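Local coordinates for Zn-dependent hydrolase, glyoxylase (Echinicola vietnamensis, PDB 6T5K), which binds two zinc ions and, as a class B metallo-beta-lactamase, probably hydrolyses beta-lactam antibiotics to substituted beta-amino acids, at residues F19-V24 against G224-K229; F70-P73 against E78-E81; E81-L86 against E110-R115; L128-Q131 against P135-Q138; H157-G162 against V206-T211. One frame throughout, in Å; residues are numbered along the deposited sequence. Where two conformers were deposited one is given.

Contact 1 (F19-V24 against G224-K229)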
# COMPACT_ATOMS: atom_id res chain seq x y z
N PHE A 19 13.81 3.21 -14.71
CA PHE A 19 14.15 1.88 -14.23
C PHE A 19 13.46 0.86 -15.12
O PHE A 19 12.29 1.03 -15.48
CB PHE A 19 13.67 1.70 -12.78
CG PHE A 19 13.95 0.34 -12.22
CD1 PHE A 19 15.18 0.04 -11.68
CD2 PHE A 19 12.97 -0.63 -12.21
CE1 PHE A 19 15.43 -1.20 -11.14
CE2 PHE A 19 13.22 -1.86 -11.69
CZ PHE A 19 14.45 -2.16 -11.16
N THR A 20 14.18 -0.20 -15.47
CA THR A 20 13.57 -1.24 -16.30
C THR A 20 12.78 -2.17 -15.39
O THR A 20 13.35 -3.01 -14.69
CB THR A 20 14.60 -2.00 -17.11
OG1 THR A 20 15.34 -1.08 -17.92
CG2 THR A 20 13.90 -3.00 -18.01
N GLU A 21 11.46 -2.00 -15.39
CA GLU A 21 10.60 -2.85 -14.59
C GLU A 21 10.75 -4.31 -14.99
O GLU A 21 10.94 -4.64 -16.16
CB GLU A 21 9.15 -2.43 -14.77
CG GLU A 21 8.93 -1.00 -14.40
CD GLU A 21 7.47 -0.66 -14.30
OE1 GLU A 21 6.64 -1.53 -14.64
OE2 GLU A 21 7.17 0.49 -13.89
N LYS A 22 10.65 -5.20 -14.00
CA LYS A 22 10.87 -6.62 -14.24
C LYS A 22 9.87 -7.40 -13.40
O LYS A 22 9.76 -7.18 -12.19
CB LYS A 22 12.31 -6.99 -13.87
CG LYS A 22 12.62 -8.47 -13.94
N GLU A 23 9.16 -8.32 -14.05
CA GLU A 23 8.30 -9.23 -13.31
C GLU A 23 9.18 -10.25 -12.61
O GLU A 23 10.02 -10.90 -13.24
CB GLU A 23 7.36 -9.93 -14.29
CG GLU A 23 6.31 -10.78 -13.64
CD GLU A 23 5.35 -11.35 -14.66
OE1 GLU A 23 5.50 -12.54 -15.01
OE2 GLU A 23 4.46 -10.60 -15.12
N VAL A 24 8.99 -10.40 -11.30
CA VAL A 24 9.76 -11.35 -10.50
C VAL A 24 8.93 -12.51 -9.98
O VAL A 24 9.50 -13.51 -9.50
CB VAL A 24 10.49 -10.64 -9.34
CG1 VAL A 24 11.49 -9.63 -9.89
CG2 VAL A 24 9.48 -9.93 -8.42
N GLY A 224 -4.84 -0.13 -10.17
CA GLY A 224 -4.47 0.38 -11.48
C GLY A 224 -2.98 0.58 -11.64
O GLY A 224 -2.17 0.19 -10.80
N ASN A 225 -2.63 1.24 -12.74
CA ASN A 225 -1.24 1.44 -13.11
C ASN A 225 -0.55 2.45 -12.20
O ASN A 225 -1.11 3.51 -11.88
CB ASN A 225 -1.13 1.89 -14.57
CG ASN A 225 -1.50 0.79 -15.55
OD1 ASN A 225 -1.28 -0.38 -15.30
ND2 ASN A 225 -2.06 1.18 -16.68
N TRP A 226 0.69 2.15 -11.82
CA TRP A 226 1.52 3.14 -11.18
C TRP A 226 2.10 4.09 -12.23
O TRP A 226 2.11 3.83 -13.43
CB TRP A 226 2.61 2.43 -10.39
CG TRP A 226 3.30 1.35 -11.15
CD1 TRP A 226 4.44 1.46 -11.87
CD2 TRP A 226 2.91 -0.04 -11.22
NE1 TRP A 226 4.78 0.25 -12.40
CE2 TRP A 226 3.85 -0.68 -12.04
CE3 TRP A 226 1.84 -0.78 -10.71
CZ2 TRP A 226 3.77 -2.04 -12.31
CZ3 TRP A 226 1.76 -2.11 -11.00
CH2 TRP A 226 2.72 -2.73 -11.78
N GLY A 227 2.64 5.17 -11.73
CA GLY A 227 3.15 6.23 -12.59
C GLY A 227 4.04 7.14 -11.77
O GLY A 227 4.69 6.71 -10.82
N ASP A 228 4.09 8.41 -12.17
CA ASP A 228 4.92 9.42 -11.51
C ASP A 228 4.05 10.40 -10.73
O ASP A 228 2.90 10.08 -10.39
CB ASP A 228 5.84 10.05 -12.56
CG ASP A 228 5.09 10.63 -13.73
OD1 ASP A 228 4.22 11.49 -13.46
OD2 ASP A 228 5.33 10.20 -14.90
N LYS A 229 4.61 11.58 -10.41
CA LYS A 229 3.89 12.57 -9.63
C LYS A 229 2.55 12.94 -10.26
O LYS A 229 1.66 13.42 -9.56
CB LYS A 229 4.71 13.87 -9.49
CG LYS A 229 5.67 13.92 -8.35
CD LYS A 229 6.41 15.25 -8.32
CE LYS A 229 7.59 15.31 -9.26
NZ LYS A 229 7.31 15.57 -10.68

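Contact 2 (F70-P73 against E78-E81)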
# COMPACT_ATOMS: atom_id res chain seq x y z
N PHE A 70 3.59 -3.39 2.35
CA PHE A 70 2.47 -2.48 2.48
C PHE A 70 1.27 -3.12 1.82
O PHE A 70 1.30 -3.38 0.61
CB PHE A 70 2.76 -1.13 1.82
CG PHE A 70 3.69 -0.28 2.62
CD1 PHE A 70 5.04 -0.53 2.62
CD2 PHE A 70 3.20 0.77 3.41
CE1 PHE A 70 5.89 0.24 3.37
CE2 PHE A 70 4.05 1.50 4.17
CZ PHE A 70 5.40 1.26 4.12
N ASP A 71 0.24 -3.37 2.63
CA ASP A 71 -1.01 -4.03 2.28
C ASP A 71 -0.83 -5.52 2.05
O ASP A 71 0.18 -5.98 1.49
CB ASP A 71 -1.70 -3.40 1.08
CG ASP A 71 -2.37 -2.07 1.40
OD1 ASP A 71 -2.23 -1.57 2.53
OD2 ASP A 71 -3.02 -1.53 0.48
N THR A 72 -1.80 -6.26 2.49
CA THR A 72 -1.90 -7.65 2.10
C THR A 72 -2.78 -7.76 0.86
O THR A 72 -3.63 -6.89 0.62
CB THR A 72 -2.53 -8.50 3.20
OG1 THR A 72 -3.91 -8.16 3.38
CG2 THR A 72 -1.81 -8.32 4.51
N PRO A 73 -2.60 -8.79 0.05
CA PRO A 73 -3.68 -9.21 -0.84
C PRO A 73 -4.98 -9.40 -0.06
O PRO A 73 -4.96 -9.53 1.17
CB PRO A 73 -3.17 -10.52 -1.44
CG PRO A 73 -1.64 -10.40 -1.35
CD PRO A 73 -1.42 -9.67 -0.05
N GLU A 78 -3.80 -15.66 -1.09
CA GLU A 78 -2.89 -14.84 -1.86
C GLU A 78 -1.79 -14.25 -1.00
O GLU A 78 -0.65 -14.11 -1.48
CB GLU A 78 -3.67 -13.71 -2.53
CG GLU A 78 -4.81 -14.15 -3.46
CD GLU A 78 -5.87 -13.07 -3.67
OE1 GLU A 78 -6.68 -13.22 -4.59
OE2 GLU A 78 -5.88 -12.05 -2.93
N THR A 79 -2.07 -14.00 0.29
CA THR A 79 -1.05 -13.48 1.17
C THR A 79 -0.01 -14.56 1.45
O THR A 79 1.19 -14.29 1.50
CB THR A 79 -1.68 -12.92 2.45
OG1 THR A 79 -2.69 -11.96 2.07
CG2 THR A 79 -0.67 -12.24 3.32
N SER A 80 -0.45 -15.80 1.66
CA SER A 80 0.49 -16.91 1.82
C SER A 80 1.37 -17.08 0.58
O SER A 80 2.57 -17.36 0.70
CB SER A 80 -0.27 -18.19 2.12
OG SER A 80 -0.99 -18.02 3.34
N GLU A 81 0.82 -16.87 -0.61
CA GLU A 81 1.62 -16.94 -1.82
C GLU A 81 2.70 -15.86 -1.83
O GLU A 81 3.86 -16.11 -2.19
CB GLU A 81 0.71 -16.78 -3.04
CG GLU A 81 1.11 -17.56 -4.23
CD GLU A 81 0.15 -17.42 -5.38
OE1 GLU A 81 0.64 -17.26 -6.50
OE2 GLU A 81 -1.09 -17.48 -5.18

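Contact 3 (E81-L86 against E110-R115). With EDO (1,2-ethanediol), chain D; EDO (1,2-ethanediol), chain F.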
# COMPACT_ATOMS: atom_id res chain seq x y z
N GLU A 81 0.82 -16.87 -0.61
CA GLU A 81 1.62 -16.94 -1.82
C GLU A 81 2.70 -15.86 -1.83
O GLU A 81 3.86 -16.11 -2.19
CB GLU A 81 0.71 -16.78 -3.04
CG GLU A 81 1.11 -17.56 -4.23
CD GLU A 81 0.15 -17.42 -5.38
OE1 GLU A 81 0.64 -17.26 -6.50
OE2 GLU A 81 -1.09 -17.48 -5.18
N LEU A 82 2.32 -14.64 -1.44
CA LEU A 82 3.30 -13.57 -1.32
C LEU A 82 4.41 -13.96 -0.35
O LEU A 82 5.59 -13.77 -0.63
CB LEU A 82 2.57 -12.30 -0.87
CG LEU A 82 3.39 -11.05 -0.58
CD1 LEU A 82 4.24 -10.62 -1.77
CD2 LEU A 82 2.45 -9.92 -0.17
N LEU A 83 4.04 -14.45 0.83
CA LEU A 83 5.04 -14.75 1.85
C LEU A 83 5.92 -15.91 1.42
O LEU A 83 7.11 -15.93 1.72
CB LEU A 83 4.34 -15.01 3.18
CG LEU A 83 3.86 -13.70 3.82
CD1 LEU A 83 2.81 -13.91 4.86
CD2 LEU A 83 5.05 -13.02 4.43
N SER A 84 5.34 -16.88 0.71
CA SER A 84 6.14 -17.98 0.18
C SER A 84 7.21 -17.47 -0.77
O SER A 84 8.35 -17.94 -0.73
CB SER A 84 5.23 -18.98 -0.53
OG SER A 84 5.95 -20.11 -0.99
N PHE A 85 6.88 -16.49 -1.61
CA PHE A 85 7.88 -15.94 -2.51
C PHE A 85 8.99 -15.26 -1.72
O PHE A 85 10.17 -15.45 -2.00
CB PHE A 85 7.23 -14.95 -3.45
CG PHE A 85 8.21 -14.20 -4.27
CD1 PHE A 85 8.96 -14.85 -5.23
CD2 PHE A 85 8.42 -12.86 -4.06
CE1 PHE A 85 9.88 -14.16 -6.00
CE2 PHE A 85 9.35 -12.15 -4.84
CZ PHE A 85 10.06 -12.81 -5.81
N LEU A 86 8.62 -14.43 -0.74
CA LEU A 86 9.63 -13.75 0.05
C LEU A 86 10.53 -14.75 0.76
O LEU A 86 11.74 -14.54 0.86
CB LEU A 86 8.97 -12.81 1.06
CG LEU A 86 8.14 -11.73 0.38
CD1 LEU A 86 7.40 -10.87 1.38
CD2 LEU A 86 9.06 -10.83 -0.48
N GLU A 110 -3.50 -12.47 9.07
CA GLU A 110 -3.20 -13.63 9.90
C GLU A 110 -2.02 -14.43 9.34
O GLU A 110 -1.28 -15.06 10.11
CB GLU A 110 -4.43 -14.53 10.09
CG GLU A 110 -4.11 -15.93 10.61
CD GLU A 110 -3.46 -15.96 12.01
OE1 GLU A 110 -3.48 -14.95 12.75
OE2 GLU A 110 -2.94 -17.04 12.38
N ALA A 111 -1.81 -14.41 8.02
CA ALA A 111 -0.65 -15.08 7.46
C ALA A 111 0.65 -14.46 7.96
O ALA A 111 1.65 -15.15 8.14
CB ALA A 111 -0.71 -15.05 5.93
N PHE A 112 0.66 -13.14 8.16
CA PHE A 112 1.83 -12.50 8.74
C PHE A 112 1.95 -12.82 10.21
O PHE A 112 3.03 -13.18 10.70
CB PHE A 112 1.74 -10.99 8.52
CG PHE A 112 2.08 -10.56 7.13
CD1 PHE A 112 1.12 -10.55 6.14
CD2 PHE A 112 3.36 -10.18 6.81
CE1 PHE A 112 1.43 -10.15 4.85
CE2 PHE A 112 3.68 -9.79 5.53
CZ PHE A 112 2.70 -9.78 4.55
N HIS A 113 0.83 -12.74 10.93
CA HIS A 113 0.85 -12.98 12.36
C HIS A 113 1.29 -14.40 12.66
O HIS A 113 2.08 -14.63 13.58
CB HIS A 113 -0.52 -12.70 12.93
CG HIS A 113 -0.95 -11.27 12.80
ND1 HIS A 113 -2.25 -10.88 12.97
CD2 HIS A 113 -0.24 -10.14 12.54
CE1 HIS A 113 -2.33 -9.57 12.80
NE2 HIS A 113 -1.13 -9.10 12.53
N ALA A 114 0.83 -15.36 11.88
CA ALA A 114 1.23 -16.75 12.09
C ALA A 114 2.74 -16.92 12.06
O ALA A 114 3.29 -17.82 12.72
CB ALA A 114 0.61 -17.60 10.99
N ARG A 115 3.43 -16.09 11.29
CA ARG A 115 4.87 -16.12 11.15
C ARG A 115 5.58 -15.18 12.12
O ARG A 115 6.80 -15.00 12.02
CB ARG A 115 5.25 -15.75 9.72
CG ARG A 115 4.84 -16.80 8.70
CD ARG A 115 4.85 -16.23 7.27
NE ARG A 115 4.70 -17.28 6.29
CZ ARG A 115 3.54 -17.81 5.91
NH1 ARG A 115 2.40 -17.36 6.43
NH2 ARG A 115 3.52 -18.81 5.03
C1 EDO D . 1.35 -16.34 15.79
O1 EDO D . 2.21 -17.49 15.77
C2 EDO D . -0.11 -16.79 15.90
O2 EDO D . -0.99 -15.85 15.27
C1 EDO F . -6.88 -11.52 13.13
O1 EDO F . -7.05 -10.33 13.95
C2 EDO F . -5.47 -11.73 12.51
O2 EDO F . -4.55 -12.65 13.21

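Contact 4 (L128-Q131 against P135-Q138). With EDO (1,2-ethanediol), chain F.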
# COMPACT_ATOMS: atom_id res chain seq x y z
N LEU A 128 -11.17 0.65 13.69
CA LEU A 128 -12.09 0.41 12.58
C LEU A 128 -12.08 -1.06 12.16
O LEU A 128 -13.14 -1.63 11.87
CB LEU A 128 -11.71 1.32 11.41
CG LEU A 128 -12.07 2.77 11.65
CD1 LEU A 128 -11.35 3.65 10.68
CD2 LEU A 128 -13.59 3.01 11.53
N ALA A 129 -10.91 -1.68 12.13
CA ALA A 129 -10.85 -3.10 11.78
C ALA A 129 -11.66 -3.91 12.78
O ALA A 129 -12.45 -4.78 12.40
CB ALA A 129 -9.40 -3.56 11.76
N SER A 130 -11.47 -3.63 14.06
CA SER A 130 -12.20 -4.36 15.08
C SER A 130 -13.70 -4.16 14.93
O SER A 130 -14.47 -5.12 15.01
CB SER A 130 -11.73 -3.88 16.45
OG SER A 130 -12.49 -4.53 17.45
N GLN A 131 -14.14 -2.93 14.70
CA GLN A 131 -15.57 -2.71 14.61
C GLN A 131 -16.17 -3.41 13.40
O GLN A 131 -17.38 -3.69 13.40
CB GLN A 131 -15.91 -1.24 14.48
CG GLN A 131 -15.53 -0.35 15.59
CD GLN A 131 -15.63 1.10 15.14
OE1 GLN A 131 -16.59 1.47 14.49
NE2 GLN A 131 -14.63 1.93 15.51
N PRO A 135 -9.55 -8.68 10.18
CA PRO A 135 -8.25 -8.92 10.83
C PRO A 135 -7.66 -7.63 11.36
O PRO A 135 -7.72 -6.58 10.71
CB PRO A 135 -7.40 -9.53 9.71
CG PRO A 135 -8.46 -10.14 8.78
CD PRO A 135 -9.57 -9.14 8.78
N GLN A 136 -7.12 -7.69 12.57
CA GLN A 136 -6.71 -6.47 13.25
C GLN A 136 -5.21 -6.28 13.21
O GLN A 136 -4.46 -7.15 13.69
CB GLN A 136 -7.19 -6.51 14.70
CG GLN A 136 -8.68 -6.24 14.88
CD GLN A 136 -9.07 -6.34 16.33
OE1 GLN A 136 -8.42 -5.74 17.20
NE2 GLN A 136 -10.12 -7.10 16.62
N PRO A 137 -4.72 -5.14 12.73
CA PRO A 137 -3.29 -4.83 12.91
C PRO A 137 -2.94 -4.80 14.39
O PRO A 137 -3.76 -4.44 15.24
CB PRO A 137 -3.14 -3.45 12.25
CG PRO A 137 -4.32 -3.35 11.33
CD PRO A 137 -5.43 -4.05 12.07
N GLN A 138 -1.70 -5.16 14.69
CA GLN A 138 -1.29 -5.31 16.08
C GLN A 138 -0.83 -4.01 16.71
O GLN A 138 -1.05 -3.81 17.91
CB GLN A 138 -0.15 -6.31 16.18
CG GLN A 138 -0.59 -7.69 15.81
CD GLN A 138 0.60 -8.61 15.59
OE1 GLN A 138 1.71 -8.15 15.25
NE2 GLN A 138 0.40 -9.90 15.82
C1 EDO F . -6.88 -11.52 13.13
O1 EDO F . -7.05 -10.33 13.95
C2 EDO F . -5.47 -11.73 12.51
O2 EDO F . -4.55 -12.65 13.21

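Contact 5 (H157-G162 against V206-T211). With EDO (1,2-ethanediol), chain B.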
# COMPACT_ATOMS: atom_id res chain seq x y z
N HIS A 157 2.88 7.47 7.02
CA HIS A 157 2.51 8.82 7.42
C HIS A 157 1.04 9.07 7.17
O HIS A 157 0.54 8.73 6.11
CB HIS A 157 3.36 9.84 6.66
CG HIS A 157 3.40 11.21 7.25
ND1 HIS A 157 4.57 11.78 7.68
CD2 HIS A 157 2.43 12.13 7.45
CE1 HIS A 157 4.33 13.01 8.11
NE2 HIS A 157 3.04 13.24 7.99
N TYR A 158 0.38 9.66 8.18
CA TYR A 158 -1.00 10.11 8.06
C TYR A 158 -1.03 11.59 7.68
O TYR A 158 -0.49 12.43 8.40
CB TYR A 158 -1.74 9.88 9.38
CG TYR A 158 -3.19 10.24 9.33
CD1 TYR A 158 -4.09 9.48 8.57
CD2 TYR A 158 -3.67 11.34 10.03
CE1 TYR A 158 -5.42 9.80 8.51
CE2 TYR A 158 -5.02 11.68 9.98
CZ TYR A 158 -5.88 10.90 9.23
OH TYR A 158 -7.19 11.23 9.18
N PHE A 159 -1.71 11.89 6.58
CA PHE A 159 -1.87 13.25 6.11
C PHE A 159 -3.31 13.72 6.13
O PHE A 159 -3.58 14.86 5.72
CB PHE A 159 -1.36 13.35 4.68
CG PHE A 159 0.13 13.37 4.56
CD1 PHE A 159 0.83 14.54 4.76
CD2 PHE A 159 0.83 12.22 4.24
CE1 PHE A 159 2.20 14.58 4.63
CE2 PHE A 159 2.22 12.27 4.08
CZ PHE A 159 2.89 13.43 4.30
N GLY A 160 -4.24 12.89 6.60
CA GLY A 160 -5.64 13.26 6.65
C GLY A 160 -6.53 12.29 5.90
O GLY A 160 -6.08 11.29 5.34
N GLU A 161 -7.81 12.59 5.94
CA GLU A 161 -8.83 11.69 5.40
C GLU A 161 -8.93 11.79 3.87
O GLU A 161 -8.56 12.77 3.24
CB GLU A 161 -10.18 12.02 6.04
CG GLU A 161 -10.16 12.02 7.56
CD GLU A 161 -11.54 11.90 8.18
OE1 GLU A 161 -12.56 11.82 7.44
OE2 GLU A 161 -11.61 11.84 9.44
N GLY A 162 -9.46 10.72 3.27
CA GLY A 162 -9.70 10.72 1.84
C GLY A 162 -10.54 9.53 1.44
O GLY A 162 -11.76 9.51 1.64
N VAL A 206 -4.37 15.14 -0.25
CA VAL A 206 -3.45 14.85 -1.34
C VAL A 206 -2.51 16.02 -1.60
O VAL A 206 -1.34 15.82 -1.92
CB VAL A 206 -4.20 14.36 -2.59
CG1 VAL A 206 -3.23 14.18 -3.75
CG2 VAL A 206 -4.88 13.04 -2.23
N ASN A 207 -2.99 17.25 -1.50
CA ASN A 207 -2.08 18.35 -1.70
C ASN A 207 -1.00 18.37 -0.62
O ASN A 207 0.15 18.76 -0.90
CB ASN A 207 -2.82 19.69 -1.72
CG ASN A 207 -1.93 20.83 -2.22
OD1 ASN A 207 -1.30 21.53 -1.44
ND2 ASN A 207 -1.80 20.94 -3.54
N LYS A 208 -1.35 17.96 0.61
CA LYS A 208 -0.32 17.92 1.65
C LYS A 208 0.77 16.93 1.25
O LYS A 208 1.96 17.17 1.46
CB LYS A 208 -0.85 17.55 3.02
CG LYS A 208 -1.74 18.62 3.59
CD LYS A 208 -2.44 18.15 4.81
CE LYS A 208 -1.47 17.76 5.84
NZ LYS A 208 -2.12 16.99 6.97
N ILE A 209 0.36 15.80 0.64
CA ILE A 209 1.30 14.77 0.18
C ILE A 209 2.20 15.32 -0.93
O ILE A 209 3.42 15.17 -0.89
CB ILE A 209 0.54 13.52 -0.29
CG1 ILE A 209 -0.16 12.87 0.92
CG2 ILE A 209 1.49 12.49 -0.94
CD1 ILE A 209 -1.18 11.83 0.56
N SER A 210 1.59 15.95 -1.93
CA SER A 210 2.39 16.52 -3.01
C SER A 210 3.38 17.53 -2.46
O SER A 210 4.56 17.55 -2.84
CB SER A 210 1.45 17.19 -4.01
OG SER A 210 0.54 16.25 -4.53
N THR A 211 2.92 18.39 -1.56
CA THR A 211 3.79 19.42 -0.99
C THR A 211 4.91 18.81 -0.15
O THR A 211 6.01 19.39 -0.05
CB THR A 211 2.93 20.36 -0.15
OG1 THR A 211 1.92 20.95 -0.97
CG2 THR A 211 3.71 21.46 0.46
C1 EDO B . -14.92 9.46 6.37
O1 EDO B . -15.06 10.74 6.97
C2 EDO B . -16.25 8.75 6.35
O2 EDO B . -16.80 8.80 7.67

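Contact 1 (F19-V24 against G224-K229)
E21 and W226 meet at the surface, where the residue just ahead of edge strand 22-26 reaches across to the loop between strand 218-221 and helix 230-239. The backbones stay well apart, E21 CA lying 11.4 Å from W226 CA, and the gap is bridged entirely by the two side chains, which run past each other in opposite directions. The glutamate leaves its backbone with CG beside N and is extended beyond that atom, which carries the carboxylate across to the edge of the indole. W226 holds its CG between the backbone N and the carbonyl carbon (chi1 46°), a placing that turns the pyrrole N-H toward the glutamate. The resulting bond runs from W226 NE1 to E21 OE2 over 2.8 Å and is fairly straight at the hydrogen. OE2 lies almost exactly in the indole plane. On the acceptor side the indole nitrogen comes to the syn side of OE2 but 33° out of the carboxylate plane, and the carboxylate and indole planes stand 34° apart. The second oxygen, E21 OE1, is 3.7 Å from W226 CZ2, alongside the benzo part of the ring. Both side chains also lean on V35, and the indole touches L218, I220 and P221 of strand 218-221 and V41 of strand 39-48, and so bridges the two sheets. A single neutral N-H donor thus meets a carboxylate that, if ionised, would strengthen the bond by its charge, and the bond ties the indole edge to the chain ahead of strand 22-26.

Contact 2 (F70-P73 against E78-E81)
P73 and T79 bring the two backbones together, their CA atoms 5.4 Å apart, as the loop leaving strand 66-70 turns back against the first part of helix 76-88. This is the strand-to-helix corner of a beta-alpha-beta crossover, since the helix leads on to the parallel neighbour strand 92-98. The proline ring forms the middle of the contact. Its CB packs on E78 CB at 3.4 Å, a close aliphatic approach, while its CG lies near the backbone carbonyl of E78. Farther round the ring, P73 CD touches T79 OG1 at 3.4 Å. That hydroxyl does not depend on the loop for its bond: with OG1 beside its own backbone N (chi1 -54°), T79 is hydrogen-bonded to T75 O, and the proline carbon merely packs on it. T72 flanks the ring, its CB 3.6 Å from T79 OG1. Its hydroxyl is bonded to the backbone N of G108, just ahead of helix 109-114. D104, a ligand of the second zinc ion, has its side chain about 7 Å from that of T72. The loop is further fixed from within, for T72 OG1 donates to P73 O at 2.8 Å, tilted 33° from the carbonyl plane.

Contact 3 (E81-L86 against E110-R115)
L83 and F112 join two crossover helices, 76-88 and 109-114, that lie side by side on one face of the large sheet. The closest backbone approach between the segments falls at this same pair, with L83 CA 7.9 Å from F112 CA. The leucine carries the contact, and its two methyls have different tasks. CD1 stands over the centre of the F112 ring, 3.9 Å from the centroid and only 7° off the normal, a nearly vertical CH-pi contact. CD2 reaches the rim instead, 3.7 Å from F112 CE2. The same CD1 also meets A111 CB at 3.9 Å, so that the methyl is held between the ring face and the helix backbone. R115 closes the outer side: running past the leucine in the opposite direction, it lays one face of its guanidinium on L83 CB. The group is fixed in this attitude by its N-H donors. NH1 bonds to A111 O at 2.9 Å, with the oxygen close to the guanidinium plane, and NE forms a salt bridge with E87 farther along the first helix. A111 O is thus engaged by the arginine side chain, while the backbone N of R115 bonds weakly to F112 O. Toward the sheet, F112 and L82 both rest on V69 of strand 66-70. Such helix pairing over parallel strands is characteristic of one alpha/beta layer of the metallo-beta-lactamase alpha-beta-beta-alpha sandwich.

Contact 4 (L128-Q131 against P135-Q138)
A129 and P137 touch across the connection from helix 123-131 to edge strand 139-141 in the metallo-beta-lactamase fold. The methyl of A129 points at the returning chain and meets P137 CD at 4.0 Å. It also lies 3.6 Å from the carbonyl oxygen of P135, an atom that the packing buries and that finds no polar partner in the model. L106 of helix 103-106 touches both A129 and P137, continuing this apolar patch inward. The outer half of the contact belongs to Q136. Its CG sits beside the backbone N (chi1 -76°) and the chain is extended from there, which lays the glutamine along the last helical turn so that Q136 CD comes to 3.6 Å from S130 CB. In S130 the hydroxyl stands anti to the backbone N (chi1 176°), bringing it alongside the amide, but S130 OG and Q136 NE2 stay 3.6 Å apart and form no hydrogen bond. The glutamine amide thus packs on the serine through van der Waals contact, with NE2 as near S130 CB as CD is. Its backbone is used elsewhere: Q136 N donates an almost straight bond, 171° at the hydrogen, to O1 of a 1,2-ethanediol molecule 3.0 Å away.

Contact 5 (H157-G162 against V206-T211)
K208 reaches F159 with an ammonium placed above the plane of a backbone carbonyl and not along its lone pairs: NZ lies 2.9 Å from F159 O but 48° out of the carbonyl plane. The contact sets helix 201-212 against the loop that leaves strand 152-157 and leads to H163, a ligand of the first zinc ion, in the metallo-beta-lactamase alpha-beta-beta-alpha sandwich. In the lysine a bend at the third torsion (chi3 60°) brings NZ to the carbonyl while the aliphatic part passes near the phenyl ring. K208 CB approaches F159 CD1 at 3.9 Å. The ring itself is the hydrophobic half of the contact. I209 CG1 stands over one of its faces, 3.9 Å from the centroid and 29° off the normal, leaning toward F159 CD2. The opposite face is occupied by H157, two residues earlier in the chain, whose CD2 lies 3.3 Å above the ring plane. The phenyl is therefore clamped between an isoleucine of the helix and the imidazole of H157 at the end of strand 152-157. I169 of strand 169-172 touches F159 and I209 alike and carries the packing into the smaller sheet. Further along, E161 O accepts a hydrogen bond from T205 OG1, a second tie between loop and helix. Within the helix, T211 OG1 donates to N207 O at 2.8 Å, and T211 N reaches that oxygen from the other face of its plane.

Contacts 2 and 3 are one continuous packing region: they share helix 76-88, their centres lie 7 Å apart, and T79 CG2 sits 3.3 Å from F112 CE1. Contact 4 adjoins contact 3 through H113 CE1 and Q136 O, 3.3 Å apart, and one 1,2-ethanediol molecule bonds to both. Contact 1 touches this group through V24 O and F85 CE1 at 3.6 Å, whereas contact 5 lies across the chain's centre from contacts 2 and 3. Several contacts lie within reach of the zinc site's surroundings: side chains of T72, A129 and W226 are about 11, 12 and 14 Å from a zinc ion, and that of I209 about 10 Å from that of the zinc ligand H163.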